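PDB 2E4T: endoglucanase from Clostridium thermocellum, which probably hydrolyses internal beta-1,4-glucosidic bonds of cellulose and xyloglucan, here represented by its glycoside hydrolase family 44 part. Local coordinates for residues Q312-P320 with D376-Y384; Y399-Y410 with W477-I486. One frame throughout, in Å; residues are numbered along the deposited sequence.

Both contacts lie on helices at one side of the TIM-like barrel, their centres 18 Å apart. Along the chain they come in series: interaction 1 closes before interaction 2 opens. Interaction 1 packs the loop after helix 304-312 on helix 368-384, which joins barrel strands 354-360 and 388-391. Interaction 2 uses the next helix, 398-408, and a strand and turn of the nine-stranded sheet built mainly from the C-terminal part of the chain. The two helices touch each other, with Leu-378 against Gly-403 and Ile-404. The contacts thus form one layered path from the loop after helix 304-312, through helices 368-384 and 398-408, to the beta domain.

Interaction 1: Q312-P320 with D376-Y384; sequences QAPRTLWDP and DVLGIFGKY
Pro-314 and Trp-318, on a coil whose residues 313-317 have helical backbone angles, face residues 376-384 of helix 368-384, with the CA of Pro-314 5.8 Å from the CA of Val-377. The helix belongs to a beta-alpha-beta crossover of the TIM-like barrel. Leu-317 of the coil also touches helix 338-349 and Trp-284 of barrel strand 279-284. No direct hydrogen bond joins the two segments. Ile-380 fills the centre. Its CD1 meets CD1 of Trp-318 at 3.5 Å and also touches CB of Pro-314. Its other branch, CG2, lies beside CB of Leu-317. Farther in, Leu-317 CD1 reaches CE1 of Phe-381 at 4.1 Å. At Tyr-384, Trp-318 CB lies over one face of the ring, 3.8 Å from its centroid, a CH-pi contact. The Trp-318 CG lies between its backbone N and carbonyl carbon (chi1 66°), which turns the indole along the tyrosine. Its five-membered ring is within 17° of parallel to the Tyr-384 ring, but displaced so far that there is little stacking. On the indole face away from Tyr-384, Asp-319 CB lies over the ring. Its OD2 takes NE and NH2 of Arg-315 in a side-on salt bridge. Asp-376, modelled in two conformers, hydrogen-bonds through OD1 to the hydroxyls of Tyr-435 and Ser-433 on strand 432-439. A water accepts from Trp-318 NE1 at 2.9 Å, in the indole plane.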
loop_
_atom_site.group_PDB
_atom_site.type_symbol
_atom_site.label_atom_id
_atom_site.label_comp_id
_atom_site.label_asym_id
_atom_site.label_seq_id
_atom_site.Cartn_x
_atom_site.Cartn_y
_atom_site.Cartn_z
ATOM N N GLN A 312 -14.837 12.785 -0.407
ATOM C CA GLN A 312 -15.060 12.590 1.015
ATOM C C GLN A 312 -14.600 11.207 1.508
ATOM O O GLN A 312 -14.359 11.049 2.716
ATOM C CB GLN A 312 -16.542 12.782 1.379
ATOM C CG GLN A 312 -17.068 14.167 1.000
ATOM C CD GLN A 312 -16.270 15.301 1.620
ATOM O OE1 GLN A 312 -15.736 15.222 2.732
ATOM N NE2 GLN A 312 -16.166 16.403 0.885
ATOM N N ALA A 313 -14.518 10.205 0.605
ATOM C CA ALA A 313 -14.260 8.846 1.019
ATOM C C ALA A 313 -12.992 8.661 1.864
ATOM O O ALA A 313 -12.997 7.765 2.727
ATOM C CB ALA A 313 -14.221 7.935 -0.212
ATOM N N PRO A 314 -11.916 9.418 1.645
ATOM C CA PRO A 314 -10.738 9.216 2.502
ATOM C C PRO A 314 -11.078 9.404 4.011
ATOM O O PRO A 314 -10.349 8.868 4.853
ATOM C CB PRO A 314 -9.732 10.263 2.005
ATOM C CG PRO A 314 -10.107 10.402 0.539
ATOM C CD PRO A 314 -11.624 10.373 0.546
ATOM N N ARG A 315 -12.139 10.131 4.329
ATOM C CA ARG A 315 -12.510 10.304 5.730
ATOM C C ARG A 315 -12.863 8.988 6.410
ATOM O O ARG A 315 -12.748 8.892 7.639
ATOM C CB ARG A 315 -13.616 11.357 5.833
ATOM C CG ARG A 315 -13.112 12.737 5.524
ATOM C CD ARG A 315 -14.238 13.748 5.315
ATOM N NE ARG A 315 -15.017 13.868 6.562
ATOM C CZ ARG A 315 -16.218 14.449 6.606
ATOM N NH1 ARG A 315 -16.788 14.960 5.492
ATOM N NH2 ARG A 315 -16.855 14.481 7.782
ATOM N N THR A 316 -13.305 7.969 5.663
ATOM C CA THR A 316 -13.558 6.675 6.320
ATOM C C THR A 316 -12.285 6.093 6.940
ATOM O O THR A 316 -12.349 5.261 7.840
ATOM C CB THR A 316 -14.175 5.703 5.295
ATOM O OG1 THR A 316 -15.386 6.315 4.869
ATOM C CG2 THR A 316 -14.382 4.320 5.836
ATOM N N LEU A 317 -11.114 6.525 6.421
ATOM C CA LEU A 317 -9.863 6.063 6.984
ATOM C C LEU A 317 -9.649 6.528 8.439
ATOM O O LEU A 317 -8.991 5.821 9.201
ATOM C CB LEU A 317 -8.676 6.524 6.141
ATOM C CG LEU A 317 -8.644 5.965 4.720
ATOM C CD1 LEU A 317 -7.543 6.652 3.892
ATOM C CD2 LEU A 317 -8.410 4.449 4.715
ATOM N N TRP A 318 -10.123 7.754 8.793
ATOM C CA TRP A 318 -9.691 8.373 10.033
ATOM C C TRP A 318 -10.791 9.053 10.839
ATOM O O TRP A 318 -10.573 9.272 12.051
ATOM C CB TRP A 318 -8.560 9.413 9.773
ATOM C CG TRP A 318 -9.039 10.594 8.985
ATOM C CD1 TRP A 318 -9.072 10.741 7.611
ATOM C CD2 TRP A 318 -9.587 11.823 9.508
ATOM N NE1 TRP A 318 -9.602 11.966 7.271
ATOM C CE2 TRP A 318 -9.940 12.625 8.417
ATOM C CE3 TRP A 318 -9.822 12.294 10.821
ATOM C CZ2 TRP A 318 -10.505 13.899 8.570
ATOM C CZ3 TRP A 318 -10.427 13.541 10.961
ATOM C CH2 TRP A 318 -10.760 14.332 9.852
ATOM N N ASP A 319 -11.880 9.505 10.217
ATOM C CA ASP A 319 -12.763 10.494 10.840
ATOM C C ASP A 319 -13.958 9.777 11.450
ATOM O O ASP A 319 -14.805 9.220 10.718
ATOM C CB ASP A 319 -13.257 11.435 9.727
ATOM C CG ASP A 319 -14.272 12.450 10.145
ATOM O OD1 ASP A 319 -14.600 12.556 11.374
ATOM O OD2 ASP A 319 -14.779 13.144 9.249
ATOM N N PRO A 320 -14.089 9.769 12.803
ATOM C CA PRO A 320 -15.224 9.061 13.392
ATOM C C PRO A 320 -16.572 9.676 13.049
ATOM O O PRO A 320 -17.613 8.951 13.202
ATOM C CB PRO A 320 -14.956 9.145 14.904
ATOM C CG PRO A 320 -14.096 10.331 15.082
ATOM C CD PRO A 320 -13.225 10.406 13.800
ATOM N N ASP A 376 -5.139 13.394 -0.476
ATOM C CA ASP A 376 -5.730 13.352 0.864
ATOM C C ASP A 376 -5.303 12.042 1.554
ATOM O O ASP A 376 -4.860 12.043 2.734
ATOM C CB ASP A 376 -7.252 13.439 0.724
ATOM C CG ASP A 376 -7.958 13.948 1.959
ATOM O OD1 ASP A 376 -7.348 14.731 2.727
ATOM O OD2 ASP A 376 -9.132 13.499 2.176
ATOM N N VAL A 377 -5.464 10.903 0.850
ATOM C CA VAL A 377 -5.085 9.599 1.378
ATOM C C VAL A 377 -3.626 9.593 1.812
ATOM O O VAL A 377 -3.281 9.054 2.890
ATOM C CB VAL A 377 -5.402 8.517 0.311
ATOM C CG1 VAL A 377 -4.774 7.174 0.648
ATOM C CG2 VAL A 377 -6.904 8.400 0.162
ATOM N N LEU A 378 -2.726 10.121 0.963
ATOM C CA LEU A 378 -1.306 10.120 1.350
ATOM C C LEU A 378 -1.062 10.986 2.611
ATOM O O LEU A 378 -0.209 10.645 3.454
ATOM C CB LEU A 378 -0.451 10.596 0.200
ATOM C CG LEU A 378 -0.458 9.667 -0.996
ATOM C CD1 LEU A 378 0.297 10.360 -2.163
ATOM C CD2 LEU A 378 0.134 8.303 -0.682
ATOM N N GLY A 379 -1.793 12.112 2.714
ATOM C CA GLY A 379 -1.686 12.937 3.921
ATOM C C GLY A 379 -2.127 12.142 5.164
ATOM O O GLY A 379 -1.466 12.201 6.228
ATOM N N ILE A 380 -3.245 11.421 5.032
ATOM C CA ILE A 380 -3.771 10.604 6.114
ATOM C C ILE A 380 -2.788 9.488 6.482
ATOM O O ILE A 380 -2.534 9.240 7.679
ATOM C CB ILE A 380 -5.157 10.036 5.670
ATOM C CG1 ILE A 380 -6.167 11.174 5.568
ATOM C CG2 ILE A 380 -5.619 8.930 6.602
ATOM C CD1 ILE A 380 -7.321 10.853 4.630
ATOM N N PHE A 381 -2.288 8.771 5.493
ATOM C CA PHE A 381 -1.330 7.704 5.778
ATOM C C PHE A 381 -0.167 8.250 6.592
ATOM O O PHE A 381 0.319 7.610 7.548
ATOM C CB PHE A 381 -0.812 7.070 4.499
ATOM C CG PHE A 381 -1.803 6.197 3.733
ATOM C CD1 PHE A 381 -3.005 5.769 4.275
ATOM C CD2 PHE A 381 -1.473 5.764 2.470
ATOM C CE1 PHE A 381 -3.886 4.932 3.552
ATOM C CE2 PHE A 381 -2.351 4.927 1.743
ATOM C CZ PHE A 381 -3.509 4.506 2.296
ATOM N N GLY A 382 0.332 9.425 6.193
ATOM C CA GLY A 382 1.490 9.979 6.909
ATOM C C GLY A 382 1.143 10.370 8.321
ATOM O O GLY A 382 1.877 9.902 9.234
ATOM N N LYS A 383 0.027 11.093 8.481
ATOM C CA LYS A 383 -0.388 11.673 9.764
ATOM C C LYS A 383 -0.727 10.596 10.767
ATOM O O LYS A 383 -0.453 10.740 11.969
ATOM C CB LYS A 383 -1.596 12.580 9.513
ATOM C CG LYS A 383 -2.200 13.245 10.736
ATOM C CD LYS A 383 -3.284 14.255 10.317
ATOM C CE LYS A 383 -3.966 14.898 11.505
ATOM N NZ LYS A 383 -4.938 15.887 11.048
ATOM N N TYR A 384 -1.389 9.504 10.314
ATOM C CA TYR A 384 -1.904 8.489 11.211
ATOM C C TYR A 384 -0.939 7.339 11.383
ATOM O O TYR A 384 -1.251 6.410 12.147
ATOM C CB TYR A 384 -3.362 8.124 10.848
ATOM C CG TYR A 384 -4.356 9.283 11.046
ATOM C CD1 TYR A 384 -4.900 9.535 12.283
ATOM C CD2 TYR A 384 -4.627 10.164 10.057
ATOM C CE1 TYR A 384 -5.747 10.634 12.488
ATOM C CE2 TYR A 384 -5.466 11.275 10.228
ATOM C CZ TYR A 384 -5.985 11.529 11.477
ATOM O OH TYR A 384 -6.756 12.660 11.641
HETATM O O HOH W 1 -9.733 13.641 4.961
#

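Interaction 2: Y399-Y410 with W477-I486; sequences YTEAGINLYTNY and WAFDRGSSNI. With ZN (zinc ion), chain B.
The last helix of the TIM-like barrel, 398-408, packs here on an edge region of the beta domain. Helix 399-408 and strand 477-480 run nearly antiparallel (169°), axes 9.5 Å apart. Centrally, Ala-402 CB lies over one face of the Phe-479 ring, 3.9 Å from the centroid, a CH-pi contact. Leu-406 CD2 comes to the same ring obliquely at CE2. Ile-486 CD1 fits against the helix backbone, 3.5 Å from Leu-406 N. At the start of the helix, the Tyr-399 ring is covered by Ser-484 CB, 3.6 Å from its centroid. Ser-484 OG is hydrogen-bonded to Asn-398 ND2. The Tyr-399 hydroxyl donates to Asp-480 O at 2.7 Å, which opens the type I turn 480-483. Beyond the helix, Tyr-410 and the six-membered ring of Trp-477 form an edge-to-face pair, tyrosine edge to indole face, planes at 55°. A chi1 of 60° turns the Tyr-410 ring over its own backbone and brings CD1 to 3.5 Å from Trp-477 CD2. One water donates to both Tyr-410 O and Ile-486 O. On another side of the helix, Glu-401 OE1 binds the zinc ion at 1.9 Å, with Asp-35 OD2 and the backbone O of Ala-395 as the other protein ligands. The contact is thus mostly apolar, with a hydrogen bond and a water bridge holding its ends, while zinc ties the helix to the loop after barrel strand 26-30.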
loop_
_atom_site.group_PDB
_atom_site.type_symbol
_atom_site.label_atom_id
_atom_site.label_comp_id
_atom_site.label_asym_id
_atom_site.label_seq_id
_atom_site.Cartn_x
_atom_site.Cartn_y
_atom_site.Cartn_z
ATOM N N TYR A 399 -3.941 11.928 -12.737
ATOM C CA TYR A 399 -4.203 12.703 -11.527
ATOM C C TYR A 399 -3.768 11.957 -10.268
ATOM O O TYR A 399 -3.244 12.592 -9.332
ATOM C CB TYR A 399 -5.643 13.200 -11.467
ATOM C CG TYR A 399 -5.852 14.465 -12.251
ATOM C CD1 TYR A 399 -5.463 15.684 -11.725
ATOM C CD2 TYR A 399 -6.437 14.455 -13.532
ATOM C CE1 TYR A 399 -5.657 16.882 -12.438
ATOM C CE2 TYR A 399 -6.637 15.636 -14.250
ATOM C CZ TYR A 399 -6.264 16.854 -13.692
ATOM O OH TYR A 399 -6.487 17.998 -14.416
ATOM N N THR A 400 -3.935 10.616 -10.211
ATOM C CA THR A 400 -3.388 9.897 -9.066
ATOM C C THR A 400 -1.882 10.142 -8.988
ATOM O O THR A 400 -1.293 10.347 -7.894
ATOM C CB THR A 400 -3.659 8.387 -9.215
ATOM O OG1 THR A 400 -5.011 8.177 -9.579
ATOM C CG2 THR A 400 -3.265 7.631 -7.982
ATOM N N GLU A 401 -1.208 10.078 -10.146
ATOM C CA GLU A 401 0.231 10.280 -10.196
ATOM C C GLU A 401 0.622 11.671 -9.724
ATOM O O GLU A 401 1.621 11.847 -9.006
ATOM C CB GLU A 401 0.730 10.027 -11.624
ATOM C CG GLU A 401 0.646 8.554 -11.973
ATOM C CD GLU A 401 0.872 8.289 -13.472
ATOM O OE1 GLU A 401 0.491 9.153 -14.335
ATOM O OE2 GLU A 401 1.381 7.191 -13.822
ATOM N N ALA A 402 -0.154 12.705 -10.123
ATOM C CA ALA A 402 0.093 14.064 -9.637
ATOM C C ALA A 402 -0.045 14.088 -8.099
ATOM O O ALA A 402 0.708 14.792 -7.415
ATOM C CB ALA A 402 -0.869 15.032 -10.269
ATOM N N GLY A 403 -1.051 13.382 -7.559
ATOM C CA GLY A 403 -1.238 13.336 -6.112
ATOM C C GLY A 403 -0.010 12.776 -5.389
ATOM O O GLY A 403 0.376 13.270 -4.309
ATOM N N ILE A 404 0.610 11.748 -5.995
ATOM C CA ILE A 404 1.850 11.191 -5.434
ATOM C C ILE A 404 2.998 12.218 -5.553
ATOM O O ILE A 404 3.694 12.505 -4.568
ATOM C CB ILE A 404 2.216 9.856 -6.139
ATOM C CG1 ILE A 404 1.143 8.808 -5.849
ATOM C CG2 ILE A 404 3.590 9.403 -5.713
ATOM C CD1 ILE A 404 1.229 7.574 -6.748
ATOM N N ASN A 405 3.227 12.746 -6.778
ATOM C CA ASN A 405 4.345 13.684 -6.963
ATOM C C ASN A 405 4.194 14.937 -6.121
ATOM O O ASN A 405 5.207 15.581 -5.793
ATOM C CB ASN A 405 4.488 14.067 -8.446
ATOM C CG ASN A 405 5.213 13.006 -9.237
ATOM O OD1 ASN A 405 5.985 12.198 -8.735
ATOM N ND2 ASN A 405 4.965 13.049 -10.581
ATOM N N LEU A 406 2.975 15.333 -5.763
ATOM C CA LEU A 406 2.804 16.514 -4.905
ATOM C C LEU A 406 3.584 16.301 -3.580
ATOM O O LEU A 406 4.060 17.287 -2.980
ATOM C CB LEU A 406 1.341 16.770 -4.653
ATOM C CG LEU A 406 1.023 18.168 -4.103
ATOM C CD1 LEU A 406 1.322 19.278 -5.084
ATOM C CD2 LEU A 406 -0.447 18.207 -3.634
ATOM N N TYR A 407 3.670 15.040 -3.129
ATOM C CA TYR A 407 4.451 14.704 -1.955
ATOM C C TYR A 407 5.896 14.361 -2.268
ATOM O O TYR A 407 6.793 14.717 -1.488
ATOM C CB TYR A 407 3.839 13.516 -1.199
ATOM C CG TYR A 407 2.551 13.870 -0.499
ATOM C CD1 TYR A 407 2.552 14.139 0.894
ATOM C CD2 TYR A 407 1.342 13.933 -1.191
ATOM C CE1 TYR A 407 1.395 14.459 1.560
ATOM C CE2 TYR A 407 0.163 14.283 -0.548
ATOM C CZ TYR A 407 0.171 14.522 0.860
ATOM O OH TYR A 407 -0.965 14.885 1.534
ATOM N N THR A 408 6.167 13.634 -3.343
ATOM C CA THR A 408 7.483 13.046 -3.531
ATOM C C THR A 408 8.402 13.837 -4.433
ATOM O O THR A 408 9.630 13.574 -4.422
ATOM C CB THR A 408 7.352 11.608 -4.109
ATOM O OG1 THR A 408 6.744 11.795 -5.401
ATOM C CG2 THR A 408 6.562 10.699 -3.224
ATOM N N ASN A 409 7.863 14.725 -5.266
ATOM C CA ASN A 409 8.700 15.373 -6.291
ATOM C C ASN A 409 7.872 16.531 -6.851
ATOM O O ASN A 409 7.451 16.537 -8.033
ATOM C CB ASN A 409 9.113 14.390 -7.369
ATOM C CG ASN A 409 10.218 14.948 -8.244
ATOM O OD1 ASN A 409 10.532 16.158 -8.205
ATOM N ND2 ASN A 409 10.864 14.072 -8.991
ATOM N N TYR A 410 7.611 17.531 -6.014
ATOM C CA TYR A 410 6.657 18.542 -6.427
ATOM C C TYR A 410 7.199 19.529 -7.459
ATOM O O TYR A 410 6.407 20.169 -8.163
ATOM C CB TYR A 410 6.041 19.288 -5.213
ATOM C CG TYR A 410 7.047 19.995 -4.353
ATOM C CD1 TYR A 410 7.604 21.222 -4.701
ATOM C CD2 TYR A 410 7.462 19.433 -3.155
ATOM C CE1 TYR A 410 8.538 21.827 -3.843
ATOM C CE2 TYR A 410 8.402 20.026 -2.333
ATOM C CZ TYR A 410 8.920 21.207 -2.666
ATOM O OH TYR A 410 9.851 21.782 -1.833
ATOM N N TRP A 477 3.260 25.116 -5.265
ATOM C CA TRP A 477 3.113 24.256 -6.427
ATOM C C TRP A 477 1.722 23.630 -6.389
ATOM O O TRP A 477 1.225 23.319 -5.300
ATOM C CB TRP A 477 4.201 23.155 -6.424
ATOM C CG TRP A 477 5.568 23.685 -6.695
ATOM C CD1 TRP A 477 6.224 23.587 -7.918
ATOM C CD2 TRP A 477 6.471 24.339 -5.822
ATOM N NE1 TRP A 477 7.455 24.123 -7.831
ATOM C CE2 TRP A 477 7.638 24.614 -6.572
ATOM C CE3 TRP A 477 6.429 24.710 -4.480
ATOM C CZ2 TRP A 477 8.761 25.254 -6.023
ATOM C CZ3 TRP A 477 7.530 25.330 -3.911
ATOM C CH2 TRP A 477 8.657 25.605 -4.695
ATOM N N ALA A 478 1.070 23.483 -7.545
ATOM C CA ALA A 478 -0.318 23.005 -7.497
ATOM C C ALA A 478 -0.684 22.281 -8.782
ATOM O O ALA A 478 -0.082 22.478 -9.838
ATOM C CB ALA A 478 -1.294 24.170 -7.272
ATOM N N PHE A 479 -1.734 21.450 -8.653
ATOM C CA PHE A 479 -2.441 20.928 -9.821
ATOM C C PHE A 479 -3.944 21.175 -9.640
ATOM O O PHE A 479 -4.448 21.482 -8.553
ATOM C CB PHE A 479 -2.129 19.440 -10.108
ATOM C CG PHE A 479 -2.580 18.461 -9.038
ATOM C CD1 PHE A 479 -3.889 17.990 -8.997
ATOM C CD2 PHE A 479 -1.674 17.972 -8.086
ATOM C CE1 PHE A 479 -4.275 17.047 -8.071
ATOM C CE2 PHE A 479 -2.061 17.014 -7.166
ATOM C CZ PHE A 479 -3.365 16.524 -7.160
ATOM N N ASP A 480 -4.668 21.090 -10.778
ATOM C CA ASP A 480 -6.062 21.515 -10.799
ATOM C C ASP A 480 -6.701 20.917 -12.076
ATOM O O ASP A 480 -6.066 20.113 -12.770
ATOM C CB ASP A 480 -6.192 23.040 -10.701
ATOM C CG ASP A 480 -5.381 23.732 -11.774
ATOM O OD1 ASP A 480 -5.283 23.204 -12.926
ATOM O OD2 ASP A 480 -4.861 24.843 -11.471
ATOM N N ARG A 481 -7.924 21.314 -12.393
ATOM C CA ARG A 481 -8.595 20.764 -13.602
ATOM C C ARG A 481 -7.889 21.164 -14.871
ATOM O O ARG A 481 -8.044 20.476 -15.900
ATOM C CB ARG A 481 -10.054 21.180 -13.629
ATOM C CG ARG A 481 -10.860 20.310 -12.715
ATOM C CD ARG A 481 -12.254 20.780 -12.522
ATOM N NE ARG A 481 -12.294 22.047 -11.797
ATOM C CZ ARG A 481 -13.412 22.681 -11.459
ATOM N NH1 ARG A 481 -14.601 22.152 -11.814
ATOM N NH2 ARG A 481 -13.352 23.837 -10.822
ATOM N N GLY A 482 -7.196 22.279 -14.876
ATOM C CA GLY A 482 -6.502 22.691 -16.098
ATOM C C GLY A 482 -5.410 21.724 -16.514
ATOM O O GLY A 482 -5.131 21.549 -17.723
ATOM N N SER A 483 -4.704 21.119 -15.556
ATOM C CA SER A 483 -3.658 20.170 -15.872
ATOM C C SER A 483 -3.312 19.352 -14.643
ATOM O O SER A 483 -3.221 19.889 -13.518
ATOM C CB SER A 483 -2.408 20.921 -16.311
ATOM O OG SER A 483 -1.364 20.031 -16.668
ATOM N N SER A 484 -2.987 18.074 -14.851
ATOM C CA SER A 484 -2.351 17.262 -13.824
ATOM C C SER A 484 -0.862 17.537 -13.691
ATOM O O SER A 484 -0.249 17.040 -12.735
ATOM C CB SER A 484 -2.635 15.784 -14.077
ATOM O OG SER A 484 -2.245 15.381 -15.381
ATOM N N ASN A 485 -0.249 18.316 -14.612
ATOM C CA ASN A 485 1.125 18.713 -14.368
ATOM C C ASN A 485 1.157 19.627 -13.159
ATOM O O ASN A 485 0.354 20.580 -13.058
ATOM C CB ASN A 485 1.663 19.492 -15.574
ATOM C CG ASN A 485 1.708 18.693 -16.842
ATOM O OD1 ASN A 485 1.457 19.287 -17.946
ATOM N ND2 ASN A 485 2.011 17.449 -16.777
ATOM N N ILE A 486 2.103 19.399 -12.255
ATOM C CA ILE A 486 2.244 20.260 -11.085
ATOM C C ILE A 486 3.063 21.471 -11.504
ATOM O O ILE A 486 4.189 21.335 -12.010
ATOM C CB ILE A 486 2.937 19.525 -9.940
ATOM C CG1 ILE A 486 2.122 18.304 -9.527
ATOM C CG2 ILE A 486 3.151 20.478 -8.774
ATOM C CD1 ILE A 486 2.868 17.373 -8.590
HETATM ZN ZN ZN B . 0.770 8.503 -16.136
HETATM O O HOH W 2 6.532 20.455 -10.843
#